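Local coordinates for serine acetyltransferase 1, putative (Entamoeba histolytica, PDB 7BW9), which probably transfers an acetyl group to the hydroxyl of serine, a step in cysteine biosynthesis, and binds cysteine, at residues V69-I72 / Q73-E77; A139-L142 / Y143-D147; Y150-E153 / L154-I158. All coordinates share one frame; numbering follows the deposited sequence.

Contact 1 (V69-I72 / Q73-E77)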
# COMPACT_ATOMS: atom_id res chain seq x y z
N VAL A 69 -15.54 -8.08 -19.92
CA VAL A 69 -16.19 -9.34 -19.52
C VAL A 69 -15.41 -10.51 -20.07
O VAL A 69 -15.28 -11.55 -19.41
CB VAL A 69 -17.67 -9.39 -19.96
CG1 VAL A 69 -18.40 -8.14 -19.50
CG2 VAL A 69 -17.82 -9.59 -21.46
N TYR A 70 -14.82 -10.36 -21.25
CA TYR A 70 -14.12 -11.50 -21.82
C TYR A 70 -12.78 -11.74 -21.13
O TYR A 70 -12.34 -12.89 -21.03
CB TYR A 70 -14.01 -11.30 -23.33
CG TYR A 70 -15.33 -11.62 -24.04
CD1 TYR A 70 -16.07 -12.75 -23.70
CD2 TYR A 70 -15.84 -10.78 -25.02
CE1 TYR A 70 -17.29 -13.05 -24.34
CE2 TYR A 70 -17.05 -11.07 -25.68
CZ TYR A 70 -17.77 -12.21 -25.32
OH TYR A 70 -18.97 -12.50 -25.96
N HIS A 71 -12.14 -10.70 -20.59
CA HIS A 71 -11.01 -10.98 -19.70
C HIS A 71 -11.49 -11.65 -18.42
O HIS A 71 -10.83 -12.56 -17.91
CB HIS A 71 -10.24 -9.70 -19.39
CG HIS A 71 -9.20 -9.88 -18.33
ND1 HIS A 71 -7.88 -10.15 -18.62
CD2 HIS A 71 -9.29 -9.84 -16.98
CE1 HIS A 71 -7.20 -10.27 -17.49
NE2 HIS A 71 -8.03 -10.09 -16.48
N ILE A 72 -12.64 -11.23 -17.89
CA ILE A 72 -13.16 -11.88 -16.68
C ILE A 72 -13.52 -13.32 -16.98
O ILE A 72 -13.18 -14.23 -16.22
CB ILE A 72 -14.36 -11.10 -16.11
CG1 ILE A 72 -13.92 -9.73 -15.58
CG2 ILE A 72 -15.05 -11.90 -14.99
CD1 ILE A 72 -15.07 -8.80 -15.26
N GLN A 73 -14.19 -13.55 -18.12
CA GLN A 73 -14.58 -14.91 -18.48
C GLN A 73 -13.35 -15.80 -18.61
O GLN A 73 -13.34 -16.93 -18.11
CB GLN A 73 -15.40 -14.90 -19.77
CG GLN A 73 -15.67 -16.29 -20.33
CD GLN A 73 -16.95 -16.39 -21.15
OE1 GLN A 73 -17.68 -15.42 -21.32
NE2 GLN A 73 -17.22 -17.59 -21.65
N ASN A 74 -12.28 -15.30 -19.24
CA ASN A 74 -11.09 -16.12 -19.40
C ASN A 74 -10.42 -16.44 -18.07
O ASN A 74 -9.86 -17.54 -17.91
CB ASN A 74 -10.09 -15.44 -20.34
CG ASN A 74 -10.60 -15.36 -21.76
OD1 ASN A 74 -11.57 -16.04 -22.12
ND2 ASN A 74 -9.96 -14.52 -22.58
N SER A 75 -10.44 -15.52 -17.10
CA SER A 75 -9.83 -15.82 -15.82
C SER A 75 -10.66 -16.83 -15.03
O SER A 75 -10.10 -17.71 -14.36
CB SER A 75 -9.63 -14.55 -15.01
OG SER A 75 -9.06 -13.53 -15.82
N ILE A 76 -11.99 -16.72 -15.08
CA ILE A 76 -12.83 -17.64 -14.32
C ILE A 76 -12.72 -19.05 -14.89
O ILE A 76 -12.60 -20.03 -14.14
CB ILE A 76 -14.29 -17.14 -14.27
CG1 ILE A 76 -14.37 -15.82 -13.50
CG2 ILE A 76 -15.18 -18.18 -13.59
CD1 ILE A 76 -15.72 -15.16 -13.56
N GLU A 77 -12.71 -19.17 -16.23
CA GLU A 77 -12.49 -20.46 -16.88
C GLU A 77 -11.22 -21.13 -16.38
O GLU A 77 -11.21 -22.33 -16.12
CB GLU A 77 -12.40 -20.29 -18.39
CG GLU A 77 -13.70 -20.03 -19.09
CD GLU A 77 -13.59 -20.24 -20.59
OE1 GLU A 77 -12.70 -21.01 -21.03
OE2 GLU A 77 -14.38 -19.62 -21.32

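Contact 2 (A139-L142 / Y143-D147)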
# COMPACT_ATOMS: atom_id res chain seq x y z
N ALA A 139 -16.70 -7.51 -8.20
CA ALA A 139 -16.21 -8.79 -7.69
C ALA A 139 -17.29 -9.52 -6.91
O ALA A 139 -17.37 -10.75 -6.95
CB ALA A 139 -14.99 -8.58 -6.79
N HIS A 140 -18.09 -8.77 -6.15
CA HIS A 140 -19.08 -9.39 -5.27
C HIS A 140 -20.15 -10.14 -6.06
O HIS A 140 -20.64 -11.19 -5.61
CB HIS A 140 -19.71 -8.33 -4.37
CG HIS A 140 -20.73 -8.86 -3.41
ND1 HIS A 140 -20.43 -9.78 -2.44
CD2 HIS A 140 -22.05 -8.58 -3.27
CE1 HIS A 140 -21.52 -10.06 -1.74
NE2 HIS A 140 -22.52 -9.35 -2.23
N ILE A 141 -20.52 -9.63 -7.23
CA ILE A 141 -21.48 -10.36 -8.07
C ILE A 141 -20.85 -11.64 -8.59
O ILE A 141 -21.50 -12.68 -8.67
CB ILE A 141 -21.98 -9.46 -9.21
CG1 ILE A 141 -22.83 -8.34 -8.61
CG2 ILE A 141 -22.80 -10.29 -10.23
CD1 ILE A 141 -23.05 -7.25 -9.52
N LEU A 142 -19.56 -11.59 -8.93
CA LEU A 142 -18.88 -12.80 -9.36
C LEU A 142 -18.87 -13.82 -8.24
O LEU A 142 -19.22 -14.99 -8.44
CB LEU A 142 -17.46 -12.45 -9.82
CG LEU A 142 -17.41 -11.39 -10.92
CD1 LEU A 142 -15.97 -11.03 -11.26
CD2 LEU A 142 -18.16 -11.89 -12.16
N TYR A 143 -18.51 -13.38 -7.03
CA TYR A 143 -18.41 -14.29 -5.89
C TYR A 143 -19.76 -14.92 -5.57
O TYR A 143 -19.85 -16.14 -5.35
CB TYR A 143 -17.84 -13.53 -4.69
CG TYR A 143 -17.89 -14.25 -3.35
CD1 TYR A 143 -19.06 -14.26 -2.59
CD2 TYR A 143 -16.76 -14.87 -2.83
CE1 TYR A 143 -19.12 -14.90 -1.36
CE2 TYR A 143 -16.80 -15.51 -1.58
CZ TYR A 143 -17.98 -15.52 -0.86
OH TYR A 143 -18.05 -16.14 0.37
N MET A 144 -20.83 -14.11 -5.56
CA MET A 144 -22.17 -14.60 -5.23
C MET A 144 -22.70 -15.61 -6.25
O MET A 144 -23.56 -16.42 -5.91
CB MET A 144 -23.15 -13.43 -5.11
CG MET A 144 -22.97 -12.56 -3.88
SD MET A 144 -22.99 -13.47 -2.32
CE MET A 144 -24.58 -14.31 -2.48
N ASN A 145 -22.21 -15.57 -7.49
CA ASN A 145 -22.62 -16.56 -8.47
C ASN A 145 -21.64 -17.70 -8.61
O ASN A 145 -21.74 -18.49 -9.55
CB ASN A 145 -22.87 -15.88 -9.81
CG ASN A 145 -24.12 -15.02 -9.79
OD1 ASN A 145 -25.19 -15.46 -10.19
ND2 ASN A 145 -23.99 -13.78 -9.31
N GLY A 146 -20.70 -17.84 -7.67
CA GLY A 146 -19.97 -19.08 -7.47
C GLY A 146 -18.49 -19.02 -7.74
O GLY A 146 -17.80 -20.02 -7.48
N ASP A 147 -17.95 -17.91 -8.25
CA ASP A 147 -16.52 -17.83 -8.55
C ASP A 147 -15.81 -17.23 -7.35
O ASP A 147 -15.75 -16.01 -7.19
CB ASP A 147 -16.26 -16.99 -9.80
CG ASP A 147 -14.87 -16.38 -9.80
OD1 ASP A 147 -13.90 -17.07 -9.39
OD2 ASP A 147 -14.74 -15.18 -10.15

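Contact 3 (Y150-E153 / L154-I158)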
# COMPACT_ATOMS: atom_id res chain seq x y z
N TYR A 150 -11.41 -16.23 -8.75
CA TYR A 150 -11.03 -15.05 -9.53
C TYR A 150 -11.51 -13.77 -8.86
O TYR A 150 -10.81 -12.75 -8.90
CB TYR A 150 -11.55 -15.12 -10.97
CG TYR A 150 -11.42 -13.76 -11.62
CD1 TYR A 150 -10.17 -13.25 -11.97
CD2 TYR A 150 -12.53 -12.95 -11.79
CE1 TYR A 150 -10.05 -11.99 -12.53
CE2 TYR A 150 -12.42 -11.70 -12.34
CZ TYR A 150 -11.19 -11.22 -12.71
OH TYR A 150 -11.12 -9.96 -13.26
N SER A 151 -12.70 -13.78 -8.23
CA SER A 151 -13.15 -12.59 -7.52
C SER A 151 -12.16 -12.18 -6.41
O SER A 151 -12.01 -10.99 -6.13
CB SER A 151 -14.55 -12.82 -6.94
OG SER A 151 -14.55 -13.85 -5.97
N ARG A 152 -11.46 -13.16 -5.82
CA ARG A 152 -10.46 -12.85 -4.80
C ARG A 152 -9.20 -12.27 -5.43
O ARG A 152 -8.66 -11.27 -4.95
CB ARG A 152 -10.13 -14.10 -3.98
CG ARG A 152 -9.04 -13.88 -2.93
CD ARG A 152 -9.55 -13.00 -1.78
NE ARG A 152 -8.50 -12.60 -0.84
CZ ARG A 152 -8.13 -13.30 0.23
NH1 ARG A 152 -8.72 -14.46 0.50
NH2 ARG A 152 -7.16 -12.86 1.01
N GLU A 153 -8.71 -12.92 -6.49
CA GLU A 153 -7.60 -12.38 -7.27
C GLU A 153 -7.88 -10.94 -7.69
O GLU A 153 -7.03 -10.05 -7.55
CB GLU A 153 -7.36 -13.26 -8.49
CG GLU A 153 -6.08 -12.95 -9.26
CD GLU A 153 -6.00 -13.72 -10.59
OE1 GLU A 153 -5.54 -14.88 -10.58
OE2 GLU A 153 -6.43 -13.17 -11.63
N LEU A 154 -9.09 -10.69 -8.20
CA LEU A 154 -9.48 -9.33 -8.56
C LEU A 154 -9.37 -8.38 -7.38
O LEU A 154 -8.78 -7.30 -7.48
CB LEU A 154 -10.90 -9.35 -9.12
CG LEU A 154 -11.49 -8.02 -9.54
CD1 LEU A 154 -10.59 -7.37 -10.60
CD2 LEU A 154 -12.91 -8.29 -10.10
N MET A 155 -9.93 -8.77 -6.22
CA MET A 155 -9.81 -7.91 -5.05
C MET A 155 -8.35 -7.73 -4.62
O MET A 155 -7.99 -6.65 -4.13
CB MET A 155 -10.64 -8.45 -3.89
CG MET A 155 -12.15 -8.29 -4.09
SD MET A 155 -12.64 -6.71 -4.79
CE MET A 155 -12.21 -5.54 -3.51
N GLU A 156 -7.51 -8.76 -4.77
CA GLU A 156 -6.11 -8.58 -4.38
C GLU A 156 -5.38 -7.62 -5.33
O GLU A 156 -4.47 -6.90 -4.90
CB GLU A 156 -5.37 -9.92 -4.31
CG GLU A 156 -5.78 -10.80 -3.11
CD GLU A 156 -5.63 -10.11 -1.75
OE1 GLU A 156 -4.72 -9.26 -1.59
OE2 GLU A 156 -6.40 -10.46 -0.82
N ASN A 157 -5.78 -7.58 -6.60
CA ASN A 157 -5.22 -6.59 -7.52
C ASN A 157 -5.46 -5.17 -7.02
O ASN A 157 -4.54 -4.35 -6.99
CB ASN A 157 -5.82 -6.74 -8.93
CG ASN A 157 -5.26 -7.93 -9.68
OD1 ASN A 157 -4.23 -8.48 -9.32
ND2 ASN A 157 -5.95 -8.32 -10.75
N ILE A 158 -6.70 -4.86 -6.64
CA ILE A 158 -7.02 -3.50 -6.21
C ILE A 158 -6.42 -3.23 -4.83
O ILE A 158 -6.02 -2.10 -4.53
CB ILE A 158 -8.55 -3.26 -6.28
CG1 ILE A 158 -8.89 -1.77 -6.17
CG2 ILE A 158 -9.32 -4.03 -5.20
CD1 ILE A 158 -8.18 -0.91 -7.17

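Contact 1 (V69-I72 / Q73-E77)
Ser75 and His71 meet one turn apart on helix 58-79, and the hydroxyl of the serine does the linking. Ser75 OG lies beside its own backbone N (chi1 -46°), a torsion that brings it back over the preceding turn, where it donates to His71 O at 2.9 Å. The amide Ser75 N reaches the same oxygen from the other face of the carbonyl plane, at 3.1 Å, and the carbonyl therefore takes two donors from a single residue. OG also sits over one face of the imidazole, 3.7 Å from His71 NE2 and toward the rim of the ring; NE2 itself has a weak hydrogen bond to Glu37.

Ile76 can be followed outward. Its CB and CG1 both lie against the carbonyl of Ile72, CG1 the nearer at 3.4 Å from Ile72 O. The terminal CD1 then runs on to Ile72 CG2, 3.6 Å away, and the two isoleucines run alongside each other. Elsewhere on the helix Gln73 stretches out beside Tyr70, with its OE1 at the ring edge, 3.9 Å from Tyr70 CE1; amide and ring planes are turned 45° apart. Val69 CG2, from the preceding residue, lies over the centre of one face of the Tyr70 ring.

Ile72 continues onto Ile89 and Leu92 of helix 82-94, and both isoleucines pack on Tyr150 of helix 148-162. The chemistry is divided accordingly: the isoleucines offer hydrocarbon to these two helices, while the serine hydroxyl, in a buried residue beside Pro30 of the second subunit, spends its hydrogen on a carbonyl of its own helix.

Contact 2 (A139-L142 / Y143-D147)
Asn145 folds back onto Ile141 where helix 128-144 runs out, and this is the tight part of the contact. Its ND2 donates to Ile141 O at 2.8 Å, nearly straight (169°) and with the oxygen in the amide plane, while the backbone Asn145 N approaches the same carbonyl from the opposite face. Just beyond, Gly146, at positive phi, is the C-prime residue of a Schellman motif: Asp147 N bonds Leu142 O at 3.2 Å, and Gly146 N bonds Tyr143 O at 3.0 Å.

The looser side belongs to His140 and the exposed Met144. The two side chains leave the helix together, and Met144 CG rides over one face of the imidazole, 3.8 Å from the His140 ring centroid, a CH-pi contact. The bend at chi2 (-54°) leaves Met144 SD oblique to that ring, 4.4 Å from the same centroid. On the ring, ND1 is held by Pro168 O.

Asp147 starts the next helix as its N-cap, its OD1 taking Tyr150 N. Ile141 and Asn145 rest on Ala91 of helix 82-94, Leu142 on Ile72 of helix 58-79, and Ala139 on Leu154 and Met155 of helix 148-162.

Contact 3 (Y150-E153 / L154-I158)
Helix 148-162 is the last helix before the first strand of the left-handed beta-helix, and here an i to i+4 salt bridge runs along one side of it. Arg152 grips Glu156 side-on, with two nitrogens converging on one oxygen: Arg152 NE to Glu156 OE2 is 3.0 Å and Arg152 NH2 to the same OE2 is 3.1 Å. The oxygen lies in the guanidinium plane, whereas the carboxylate is turned 52° from it. NE uses the anti lone pair of OE2, and NH2 comes in on that same anti side but out of the carboxylate plane. Bends at chi2 in both side chains, 70° in Arg152 and -55° in Glu156, let them run alongside one another to this meeting. Glu156 OE1 is held separately by His159 ND1, so both carboxylate oxygens are engaged and the group's rotation is restrained.

On another side of the helix Leu154 packs against Tyr150. The leucine CB sits over one ring face toward the rim, 4.1 Å from Tyr150 CZ, and Leu154 CD1 reaches Tyr150 OH, itself hydrogen-bonded to Glu37, at 3.8 Å.

The buried Glu153 carboxylate bonds Tyr79 of helix 58-79 through OE1, which also makes a salt bridge to Arg125 of the second subunit. Tyr150 packs on helix 58-79, Leu154 faces Ile135 of helix 128-144, and Glu156 lies on Pro128 of the second subunit, placing this helix between its own bundle and the neighbouring chain.

How the contacts relate
Contacts 1 and 3 lie within helices and contact 2 at a helix end, all in the helical region preceding the beta-helix. Contacts 1 and 3 are buried, contact 2 only partly. Tyr150 of contact 3 joins all of them, packing on Ser75 and Ile76 of contact 1 and on Leu142 of contact 2. Between contacts 2 and 3, on successive helices, Ala139 CB meets Met155 SD at 3.6 Å. Contact 1 pairs a hydroxyl-to-backbone bond with apolar packing; contact 2, touching no other chain, combines a Schellman motif and an asparagine bonded back to the backbone with an outer CH-pi contact; contact 3, meeting the second subunit more widely than contact 1, carries the charged pair.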